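Heme-binding protein A (Haemophilus parasuis 29755, PDB 3TPA) probably serves as a periplasmic solute-binding protein that captures glutathione for import, although it is named for heme binding. Local coordinates at residues N27-F32 with Y119-W124; A272-N277 with I479-S484; W356-V361 with H391-F396. The protein carries 1 engineered substitution. One frame throughout, in Å; residues are numbered along the deposited sequence. Where two conformers were deposited one is given.

Interaction 1: residues N27-F32 with Y119-W124; sequences NDANDF and YFYFNW
Asn27 meets the first turn of helix 120-124 along its whole side chain. Its CB sits over one face of the Phe120 ring, 3.2 Å from CE2, a tight CH-pi contact displaced toward the rim. With CG anti to the backbone N (chi1 179°), the amide runs on along the ring, ND2 reaching 3.5 Å from Phe120 CZ. The amide plane is inclined 35° to that ring, and its oxygen turns instead to the indole of Trp124, where OD1 stands at the edge, 3.3 Å from CH2. A short polar side chain suits this place because its methylene can lie on an aromatic face while its amide remains at an exposed position. Asn27 thus lies on the solvent side and yet makes the shortest approaches of the contact.

Further in, the buried rings of Phe32 and Tyr121 meet at ordinary van der Waals distance. Phe32 presents its edge, CE2 lying 3.6 Å from Tyr121 CE1, with the planes inclined at 56°, neither stacked nor edge-to-face. At the margin the small, partly exposed Ala29 lets the loop come close, its CB 3.6 Å from the hydroxyl OH of Tyr121. Tyr121 is further steadied from its own helix, since CE3 of Trp124 lies 3.6 Å above the centre of its ring. The contact joins the loop between strand 9-14 and helix 36-39 to the start of helix 120-124, and Tyr504 from another loop also touches Ala29.

The two segments share no hydrogen bond. The fit of ring faces, ring edges and a methylene, rather than directional polar pairing, joins this loop to the helix.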
loop_
_atom_site.group_PDB
_atom_site.type_symbol
_atom_site.label_atom_id
_atom_site.label_comp_id
_atom_site.label_asym_id
_atom_site.label_seq_id
_atom_site.Cartn_x
_atom_site.Cartn_y
_atom_site.Cartn_z
ATOM N N ASN A 27 12.659 -0.148 1.548
ATOM C CA ASN A 27 12.130 -0.200 0.194
ATOM C C ASN A 27 11.045 -1.250 0.140
ATOM O O ASN A 27 9.983 -1.048 -0.446
ATOM C CB ASN A 27 13.257 -0.596 -0.760
ATOM C CG ASN A 27 12.800 -0.710 -2.204
ATOM O OD1 ASN A 27 11.605 -0.752 -2.497
ATOM N ND2 ASN A 27 13.762 -0.776 -3.117
ATOM N N ASP A 28 11.351 -2.381 0.764
ATOM C CA ASP A 28 10.494 -3.552 0.800
ATOM C C ASP A 28 9.502 -3.472 1.954
ATOM O O ASP A 28 9.879 -3.651 3.104
ATOM C CB ASP A 28 11.382 -4.792 0.960
ATOM C CG ASP A 28 10.589 -6.072 1.019
ATOM O OD1 ASP A 28 10.048 -6.472 -0.032
ATOM O OD2 ASP A 28 10.512 -6.677 2.109
ATOM N N ALA A 29 8.233 -3.214 1.651
ATOM C CA ALA A 29 7.229 -3.022 2.704
ATOM C C ALA A 29 7.191 -4.176 3.727
ATOM O O ALA A 29 6.776 -4.008 4.870
ATOM C CB ALA A 29 5.833 -2.760 2.095
ATOM N N ASN A 30 7.639 -5.347 3.321
ATOM C CA ASN A 30 7.690 -6.470 4.254
ATOM C C ASN A 30 8.627 -6.292 5.466
ATOM O O ASN A 30 8.377 -6.890 6.502
ATOM C CB ASN A 30 7.956 -7.786 3.516
ATOM C CG ASN A 30 6.752 -8.250 2.703
ATOM O OD1 ASN A 30 6.694 -8.052 1.489
ATOM N ND2 ASN A 30 5.778 -8.859 3.376
ATOM N N ASP A 31 9.679 -5.470 5.341
ATOM C CA ASP A 31 10.591 -5.141 6.462
ATOM C C ASP A 31 9.898 -4.397 7.600
ATOM O O ASP A 31 10.342 -4.417 8.731
ATOM C CB ASP A 31 11.745 -4.233 5.993
ATOM C CG ASP A 31 12.808 -4.972 5.195
ATOM O OD1 ASP A 31 12.803 -6.213 5.198
ATOM O OD2 ASP A 31 13.665 -4.306 4.579
ATOM N N PHE A 32 8.839 -3.679 7.261
ATOM C CA PHE A 32 8.077 -2.892 8.226
ATOM C C PHE A 32 7.526 -3.763 9.347
ATOM O O PHE A 32 7.462 -3.349 10.495
ATOM C CB PHE A 32 6.930 -2.169 7.523
ATOM C CG PHE A 32 7.361 -1.014 6.656
ATOM C CD1 PHE A 32 8.454 -0.234 6.989
ATOM C CD2 PHE A 32 6.639 -0.688 5.513
ATOM C CE1 PHE A 32 8.836 0.865 6.177
ATOM C CE2 PHE A 32 7.013 0.411 4.703
ATOM C CZ PHE A 32 8.113 1.172 5.032
ATOM N N TYR A 119 15.374 7.377 0.915
ATOM C CA TYR A 119 14.080 7.631 1.530
ATOM C C TYR A 119 12.970 7.357 0.538
ATOM O O TYR A 119 12.260 8.262 0.089
ATOM C CB TYR A 119 14.065 9.032 2.148
ATOM C CG TYR A 119 15.229 9.128 3.104
ATOM C CD1 TYR A 119 15.153 8.551 4.368
ATOM C CD2 TYR A 119 16.430 9.737 2.725
ATOM C CE1 TYR A 119 16.230 8.585 5.248
ATOM C CE2 TYR A 119 17.517 9.769 3.598
ATOM C CZ TYR A 119 17.405 9.195 4.860
ATOM O OH TYR A 119 18.465 9.220 5.741
ATOM N N PHE A 120 12.849 6.073 0.206
ATOM C CA PHE A 120 11.931 5.608 -0.811
ATOM C C PHE A 120 10.524 6.134 -0.596
ATOM O O PHE A 120 9.876 6.555 -1.527
ATOM C CB PHE A 120 11.857 4.075 -0.825
ATOM C CG PHE A 120 13.121 3.404 -1.254
ATOM C CD1 PHE A 120 13.520 3.437 -2.583
ATOM C CD2 PHE A 120 13.905 2.726 -0.331
ATOM C CE1 PHE A 120 14.688 2.819 -2.978
ATOM C CE2 PHE A 120 15.065 2.099 -0.722
ATOM C CZ PHE A 120 15.459 2.146 -2.048
ATOM N N TYR A 121 10.028 6.052 0.629
ATOM C CA TYR A 121 8.633 6.390 0.868
ATOM C C TYR A 121 8.438 7.904 0.914
ATOM O O TYR A 121 7.464 8.436 0.378
ATOM C CB TYR A 121 8.102 5.688 2.125
ATOM C CG TYR A 121 7.440 4.358 1.834
ATOM C CD1 TYR A 121 8.167 3.182 1.830
ATOM C CD2 TYR A 121 6.085 4.283 1.560
ATOM C CE1 TYR A 121 7.565 1.973 1.559
ATOM C CE2 TYR A 121 5.470 3.069 1.285
ATOM C CZ TYR A 121 6.218 1.918 1.286
ATOM O OH TYR A 121 5.613 0.705 1.010
ATOM N N PHE A 122 9.376 8.611 1.536
ATOM C CA PHE A 122 9.309 10.069 1.531
ATOM C C PHE A 122 9.059 10.579 0.101
ATOM O O PHE A 122 8.216 11.454 -0.128
ATOM C CB PHE A 122 10.606 10.650 2.102
ATOM C CG PHE A 122 10.543 12.129 2.386
ATOM C CD1 PHE A 122 10.012 12.601 3.581
ATOM C CD2 PHE A 122 11.034 13.044 1.476
ATOM C CE1 PHE A 122 9.961 13.969 3.847
ATOM C CE2 PHE A 122 10.982 14.426 1.739
ATOM C CZ PHE A 122 10.447 14.880 2.921
ATOM N N ASN A 123 9.788 10.008 -0.862
ATOM C CA ASN A 123 9.662 10.397 -2.271
ATOM C C ASN A 123 8.421 9.826 -2.955
ATOM O O ASN A 123 7.748 10.517 -3.717
ATOM C CB ASN A 123 10.926 10.004 -3.054
ATOM C CG ASN A 123 12.106 10.887 -2.706
ATOM O OD1 ASN A 123 12.205 12.022 -3.171
ATOM N ND2 ASN A 123 12.991 10.382 -1.863
ATOM N N TRP A 124 8.109 8.566 -2.674
ATOM C CA TRP A 124 6.922 7.949 -3.263
ATOM C C TRP A 124 5.647 8.707 -2.895
ATOM O O TRP A 124 4.734 8.806 -3.710
ATOM C CB TRP A 124 6.811 6.479 -2.873
ATOM C CG TRP A 124 7.860 5.612 -3.510
ATOM C CD1 TRP A 124 8.506 5.842 -4.695
ATOM C CD2 TRP A 124 8.411 4.397 -2.985
ATOM N NE1 TRP A 124 9.407 4.835 -4.949
ATOM C CE2 TRP A 124 9.371 3.936 -3.913
ATOM C CE3 TRP A 124 8.179 3.645 -1.825
ATOM C CZ2 TRP A 124 10.094 2.768 -3.719
ATOM C CZ3 TRP A 124 8.902 2.487 -1.635
ATOM C CH2 TRP A 124 9.847 2.057 -2.577
#

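Interaction 2: residues A272-N277 with I479-S484; sequences AYIGLN and IPFAHS
Phe481 places CG between its backbone N and carbonyl carbon (chi1 63°), which brings its ring across to the neighbouring strand under Ala272: Ala272 O lies 3.5 Å above the ring plane, over its centre. Ile274, with CG1 beside the backbone N (chi1 -59°), carries CD1 to within 3.8 Å of Phe481 CE2, and Ala272 CB is 3.6 Å from Phe481 CE1. The backbone explains why the phenyl can turn in. Strands 261-276 and 478-491 are antiparallel neighbours in a mixed sheet, and a classic beta bulge interrupts them: Phe481 and Ala482 both face Ala272, whose O accepts from Phe481 N at 3.1 Å and, at a longer 3.3 Å, from Ala482 N. Ala272 N answers with an almost straight bond to Ala482 O at 2.8 Å.

Past the bulge, Tyr273 and Pro480 form a non-hydrogen-bonded pair, in which strand 261-276 asks no N-H of residue 480, so proline is tolerated on this side. Ile274 and Ile479 then exchange two bonds, the shorter from Ile479 N to Ile274 O at 2.9 Å. Leu276 CD1 extends this apolar row to Ile479 CD1 at 4.0 Å. Helices 286-294, 298-306 and 368-381 pack against these side chains, Tyr306 touching Ala272, Phe481 and Ala482.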
loop_
_atom_site.group_PDB
_atom_site.type_symbol
_atom_site.label_atom_id
_atom_site.label_comp_id
_atom_site.label_asym_id
_atom_site.label_seq_id
_atom_site.Cartn_x
_atom_site.Cartn_y
_atom_site.Cartn_z
ATOM N N ALA A 272 -5.910 -4.414 -10.780
ATOM C CA ALA A 272 -5.313 -4.972 -11.980
ATOM C C ALA A 272 -6.257 -4.568 -13.079
ATOM O O ALA A 272 -7.464 -4.713 -12.932
ATOM C CB ALA A 272 -5.237 -6.490 -11.886
ATOM N N TYR A 273 -5.726 -4.051 -14.177
ATOM C CA TYR A 273 -6.590 -3.516 -15.228
ATOM C C TYR A 273 -5.955 -3.710 -16.585
ATOM O O TYR A 273 -4.778 -4.007 -16.683
ATOM C CB TYR A 273 -6.864 -2.026 -15.001
ATOM C CG TYR A 273 -5.632 -1.154 -15.006
ATOM C CD1 TYR A 273 -5.169 -0.571 -16.182
ATOM C CD2 TYR A 273 -4.927 -0.906 -13.830
ATOM C CE1 TYR A 273 -4.046 0.241 -16.189
ATOM C CE2 TYR A 273 -3.811 -0.085 -13.827
ATOM C CZ TYR A 273 -3.373 0.480 -15.005
ATOM O OH TYR A 273 -2.252 1.271 -15.004
ATOM N N ILE A 274 -6.740 -3.513 -17.635
ATOM C CA ILE A 274 -6.191 -3.440 -18.976
ATOM C C ILE A 274 -6.062 -1.952 -19.299
ATOM O O ILE A 274 -7.052 -1.231 -19.311
ATOM C CB ILE A 274 -7.108 -4.125 -20.003
ATOM C CG1 ILE A 274 -7.328 -5.604 -19.669
ATOM C CG2 ILE A 274 -6.567 -3.952 -21.426
ATOM C CD1 ILE A 274 -6.030 -6.468 -19.680
ATOM N N GLY A 275 -4.847 -1.483 -19.552
ATOM C CA GLY A 275 -4.643 -0.083 -19.889
ATOM C C GLY A 275 -4.920 0.061 -21.373
ATOM O O GLY A 275 -4.634 -0.853 -22.135
ATOM N N LEU A 276 -5.498 1.190 -21.776
ATOM C CA LEU A 276 -5.713 1.484 -23.186
ATOM C C LEU A 276 -5.118 2.841 -23.521
ATOM O O LEU A 276 -5.458 3.858 -22.906
ATOM C CB LEU A 276 -7.208 1.482 -23.504
ATOM C CG LEU A 276 -7.975 0.189 -23.218
ATOM C CD1 LEU A 276 -9.494 0.388 -23.446
ATOM C CD2 LEU A 276 -7.441 -0.931 -24.093
ATOM N N ASN A 277 -4.235 2.874 -24.508
ATOM C CA ASN A 277 -3.604 4.129 -24.891
ATOM C C ASN A 277 -4.583 4.972 -25.682
ATOM O O ASN A 277 -4.775 4.746 -26.870
ATOM C CB ASN A 277 -2.388 3.837 -25.736
ATOM C CG ASN A 277 -1.632 5.071 -26.098
ATOM O OD1 ASN A 277 -2.148 6.184 -26.005
ATOM N ND2 ASN A 277 -0.388 4.889 -26.520
ATOM N N ILE A 479 -9.737 -0.596 -18.344
ATOM C CA ILE A 479 -10.770 -1.557 -17.995
ATOM C C ILE A 479 -10.354 -2.237 -16.700
ATOM O O ILE A 479 -9.547 -3.160 -16.716
ATOM C CB ILE A 479 -10.909 -2.612 -19.107
ATOM C CG1 ILE A 479 -11.256 -1.949 -20.446
ATOM C CG2 ILE A 479 -11.955 -3.664 -18.744
ATOM C CD1 ILE A 479 -10.993 -2.811 -21.662
ATOM N N PRO A 480 -10.894 -1.778 -15.562
ATOM C CA PRO A 480 -10.602 -2.465 -14.299
ATOM C C PRO A 480 -11.145 -3.880 -14.346
ATOM O O PRO A 480 -12.246 -4.072 -14.851
ATOM C CB PRO A 480 -11.400 -1.649 -13.274
ATOM C CG PRO A 480 -11.502 -0.253 -13.913
ATOM C CD PRO A 480 -11.764 -0.604 -15.354
ATOM N N PHE A 481 -10.396 -4.858 -13.847
ATOM C CA PHE A 481 -10.956 -6.204 -13.726
ATOM C C PHE A 481 -10.786 -6.928 -12.377
ATOM O O PHE A 481 -11.575 -7.811 -12.063
ATOM C CB PHE A 481 -10.518 -7.107 -14.896
ATOM C CG PHE A 481 -9.025 -7.359 -14.968
ATOM C CD1 PHE A 481 -8.429 -8.322 -14.161
ATOM C CD2 PHE A 481 -8.229 -6.656 -15.878
ATOM C CE1 PHE A 481 -7.057 -8.569 -14.229
ATOM C CE2 PHE A 481 -6.851 -6.898 -15.966
ATOM C CZ PHE A 481 -6.265 -7.857 -15.127
ATOM N N ALA A 482 -9.780 -6.578 -11.577
ATOM C CA ALA A 482 -9.586 -7.308 -10.324
ATOM C C ALA A 482 -8.928 -6.507 -9.218
ATOM O O ALA A 482 -8.133 -5.585 -9.466
ATOM C CB ALA A 482 -8.779 -8.574 -10.568
ATOM N N HIS A 483 -9.284 -6.865 -7.995
ATOM C CA HIS A 483 -8.476 -6.544 -6.839
ATOM C C HIS A 483 -7.935 -7.873 -6.314
ATOM O O HIS A 483 -8.619 -8.892 -6.370
ATOM C CB HIS A 483 -9.322 -5.901 -5.740
ATOM C CG HIS A 483 -10.200 -4.783 -6.223
ATOM N ND1 HIS A 483 -9.691 -3.589 -6.667
ATOM C CD2 HIS A 483 -11.542 -4.690 -6.318
ATOM C CE1 HIS A 483 -10.692 -2.788 -7.013
ATOM N NE2 HIS A 483 -11.823 -3.430 -6.806
ATOM N N SER A 484 -6.707 -7.884 -5.814
ATOM C CA SER A 484 -6.203 -9.141 -5.258
ATOM C C SER A 484 -6.786 -9.298 -3.860
ATOM O O SER A 484 -7.283 -8.329 -3.273
ATOM C CB SER A 484 -4.677 -9.144 -5.205
ATOM O OG SER A 484 -4.222 -8.343 -4.122
#

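Interaction 3: residues W356-V361 with H391-F396; sequences WVQPVV and HEWADF
Val357 O receives a hydrogen bond from a water at 2.8 Å, and the same water accepts a longer one, 3.3 Å, from His391 N, so a single molecule bridges the two backbones. The bridge lies at one end of a beta-alpha-beta crossover: parallel strands 351-356 and 384-389 are linked through helix 368-381, and the segments that meet here are the connections leaving the C-terminal ends of the two strands.

Beside the water, aromatic side chains do most of the packing. His391 swings its imidazole over one face of Trp356, NE2 3.5 Å from CH2; the two planes are inclined at 38°, an oblique pairing rather than a true stack. The broad indole is also fixed through NE1, which bonds Glu354 OE1.

Phe396 is the buried centre. Its CG stands anti to the backbone N (chi1 173°), which directs the ring from helix 393-401 into the bend of 356-361. Over one face lie Gln358 CA, 3.9 Å from the ring centroid, and Pro359 CD, 4.0 Å from it, two CH-pi contacts side by side; Trp356 O approaches the edge. A flat ring suits a place where backbone and proline carbons must be accommodated together.

Toward the outer side Val360 CB lies over the six-membered ring of Trp393, and Gln358 runs alongside that indole. Trp393 was modelled in two conformers, so these contacts are less certain. The Gln358 amide is held independently, since NE2 gives a nearly straight bond to Val360 O at 2.9 Å, with the acceptor in the amide plane. Proline's compact ring lets Pro359 press on the turn before the helix, where CG comes 3.2 Å from His391 O.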
loop_
_atom_site.group_PDB
_atom_site.type_symbol
_atom_site.label_atom_id
_atom_site.label_comp_id
_atom_site.label_asym_id
_atom_site.label_seq_id
_atom_site.Cartn_x
_atom_site.Cartn_y
_atom_site.Cartn_z
ATOM N N TRP A 356 0.233 -5.620 -24.635
ATOM C CA TRP A 356 1.512 -5.732 -23.963
ATOM C C TRP A 356 1.377 -6.542 -22.673
ATOM O O TRP A 356 0.674 -6.139 -21.745
ATOM C CB TRP A 356 2.073 -4.343 -23.669
ATOM C CG TRP A 356 2.525 -3.644 -24.920
ATOM C CD1 TRP A 356 1.970 -3.759 -26.166
ATOM C CD2 TRP A 356 3.647 -2.766 -25.061
ATOM N NE1 TRP A 356 2.665 -2.989 -27.066
ATOM C CE2 TRP A 356 3.697 -2.367 -26.414
ATOM C CE3 TRP A 356 4.606 -2.263 -24.172
ATOM C CZ2 TRP A 356 4.676 -1.493 -26.904
ATOM C CZ3 TRP A 356 5.565 -1.388 -24.659
ATOM C CH2 TRP A 356 5.597 -1.020 -26.011
ATOM N N VAL A 357 2.048 -7.691 -22.626
ATOM C CA VAL A 357 2.037 -8.555 -21.438
ATOM C C VAL A 357 3.083 -8.108 -20.411
ATOM O O VAL A 357 4.232 -7.862 -20.763
ATOM C CB VAL A 357 2.286 -10.032 -21.818
ATOM C CG1 VAL A 357 2.306 -10.922 -20.578
ATOM C CG2 VAL A 357 1.238 -10.516 -22.806
ATOM N N GLN A 358 2.680 -7.996 -19.144
ATOM C CA GLN A 358 3.610 -7.634 -18.075
ATOM C C GLN A 358 4.538 -8.815 -17.753
ATOM O O GLN A 358 4.071 -9.909 -17.457
ATOM C CB GLN A 358 2.860 -7.172 -16.822
ATOM C CG GLN A 358 3.769 -6.890 -15.648
ATOM C CD GLN A 358 3.113 -6.108 -14.537
ATOM O OE1 GLN A 358 2.343 -5.186 -14.777
ATOM N NE2 GLN A 358 3.438 -6.457 -13.306
ATOM N N PRO A 359 5.860 -8.596 -17.830
ATOM C CA PRO A 359 6.785 -9.726 -17.750
ATOM C C PRO A 359 7.228 -10.080 -16.329
ATOM O O PRO A 359 7.848 -11.118 -16.148
ATOM C CB PRO A 359 7.975 -9.233 -18.563
ATOM C CG PRO A 359 8.003 -7.784 -18.274
ATOM C CD PRO A 359 6.560 -7.351 -18.188
ATOM N N VAL A 360 6.928 -9.231 -15.353
ATOM C CA VAL A 360 7.324 -9.470 -13.968
ATOM C C VAL A 360 6.094 -9.507 -13.080
ATOM O O VAL A 360 5.442 -8.481 -12.887
ATOM C CB VAL A 360 8.261 -8.373 -13.457
ATOM C CG1 VAL A 360 8.492 -8.512 -11.956
ATOM C CG2 VAL A 360 9.585 -8.422 -14.201
ATOM N N VAL A 361 5.779 -10.682 -12.539
ATOM C CA VAL A 361 4.558 -10.853 -11.761
ATOM C C VAL A 361 4.536 -10.004 -10.489
ATOM O O VAL A 361 5.546 -9.859 -9.795
ATOM C CB VAL A 361 4.294 -12.319 -11.416
ATOM C CG1 VAL A 361 4.219 -13.145 -12.689
ATOM C CG2 VAL A 361 5.386 -12.853 -10.506
ATOM N N HIS A 391 8.063 -7.901 -23.624
ATOM C CA HIS A 391 9.129 -6.918 -23.452
ATOM C C HIS A 391 9.818 -7.201 -22.128
ATOM O O HIS A 391 9.217 -7.803 -21.242
ATOM C CB HIS A 391 8.550 -5.489 -23.380
ATOM C CG HIS A 391 8.162 -4.907 -24.704
ATOM N ND1 HIS A 391 9.090 -4.491 -25.637
ATOM C CD2 HIS A 391 6.948 -4.654 -25.242
ATOM C CE1 HIS A 391 8.462 -4.026 -26.701
ATOM N NE2 HIS A 391 7.161 -4.111 -26.487
ATOM N N GLU A 392 11.068 -6.771 -21.977
ATOM C CA GLU A 392 11.734 -6.832 -20.682
ATOM C C GLU A 392 11.140 -5.768 -19.768
ATOM O O GLU A 392 10.641 -4.758 -20.237
ATOM C CB GLU A 392 13.242 -6.606 -20.812
ATOM C CG GLU A 392 13.983 -7.689 -21.584
ATOM C CD GLU A 392 14.305 -7.270 -23.004
ATOM O OE1 GLU A 392 13.380 -7.252 -23.842
ATOM O OE2 GLU A 392 15.482 -6.953 -23.278
ATOM N N TRP A 393 11.228 -5.998 -18.466
ATOM C CA TRP A 393 10.599 -5.142 -17.451
ATOM C C TRP A 393 10.815 -3.659 -17.717
ATOM O O TRP A 393 9.850 -2.909 -17.867
ATOM C CB TRP A 393 11.117 -5.520 -16.056
ATOM C CG TRP A 393 10.483 -4.812 -14.871
ATOM C CD1 TRP A 393 11.143 -4.254 -13.810
ATOM C CD2 TRP A 393 9.081 -4.619 -14.613
ATOM N NE1 TRP A 393 10.245 -3.723 -12.915
ATOM C CE2 TRP A 393 8.974 -3.935 -13.380
ATOM C CE3 TRP A 393 7.912 -4.951 -15.301
ATOM C CZ2 TRP A 393 7.748 -3.574 -12.830
ATOM C CZ3 TRP A 393 6.694 -4.596 -14.748
ATOM C CH2 TRP A 393 6.623 -3.913 -13.527
ATOM N N ALA A 394 12.072 -3.233 -17.791
ATOM C CA ALA A 394 12.370 -1.819 -17.994
ATOM C C ALA A 394 11.779 -1.242 -19.277
ATOM O O ALA A 394 11.278 -0.119 -19.264
ATOM C CB ALA A 394 13.879 -1.570 -17.942
ATOM N N ASP A 395 11.839 -1.999 -20.375
ATOM C CA ASP A 395 11.304 -1.530 -21.653
ATOM C C ASP A 395 9.797 -1.409 -21.578
ATOM O O ASP A 395 9.219 -0.421 -22.019
ATOM C CB ASP A 395 11.669 -2.470 -22.813
ATOM C CG ASP A 395 13.112 -2.323 -23.257
ATOM O OD1 ASP A 395 13.692 -1.242 -23.041
ATOM O OD2 ASP A 395 13.668 -3.296 -23.819
ATOM N N PHE A 396 9.183 -2.442 -21.021
ATOM C CA PHE A 396 7.738 -2.516 -20.833
ATOM C C PHE A 396 7.252 -1.241 -20.162
ATOM O O PHE A 396 6.330 -0.578 -20.631
ATOM C CB PHE A 396 7.420 -3.745 -19.973
ATOM C CG PHE A 396 5.975 -3.859 -19.543
ATOM C CD1 PHE A 396 5.015 -4.354 -20.405
ATOM C CD2 PHE A 396 5.593 -3.502 -18.248
ATOM C CE1 PHE A 396 3.686 -4.478 -19.996
ATOM C CE2 PHE A 396 4.276 -3.621 -17.826
ATOM C CZ PHE A 396 3.322 -4.116 -18.701
HETATM O O HOH W 1 6.239 -9.627 -21.497
#

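In the fold
From the N terminus, interaction 1 comes first: it closes a loop of 86 residues by bringing the segment after strand 9-14 to helix 120-124, and it is finished before the others begin. Interaction 2 opens at strand 261-276 and closes only at strand 478-491, some two hundred residues on. Interaction 3 nests inside that long loop, joining the exits of strands 351-356 and 384-389, which belong to the same mixed sheet as the strands of interaction 2. The centres of interactions 2 and 3 lie about 16 Å apart, whereas interaction 1 is centred about 25 Å from interaction 2 and 23 Å from interaction 3.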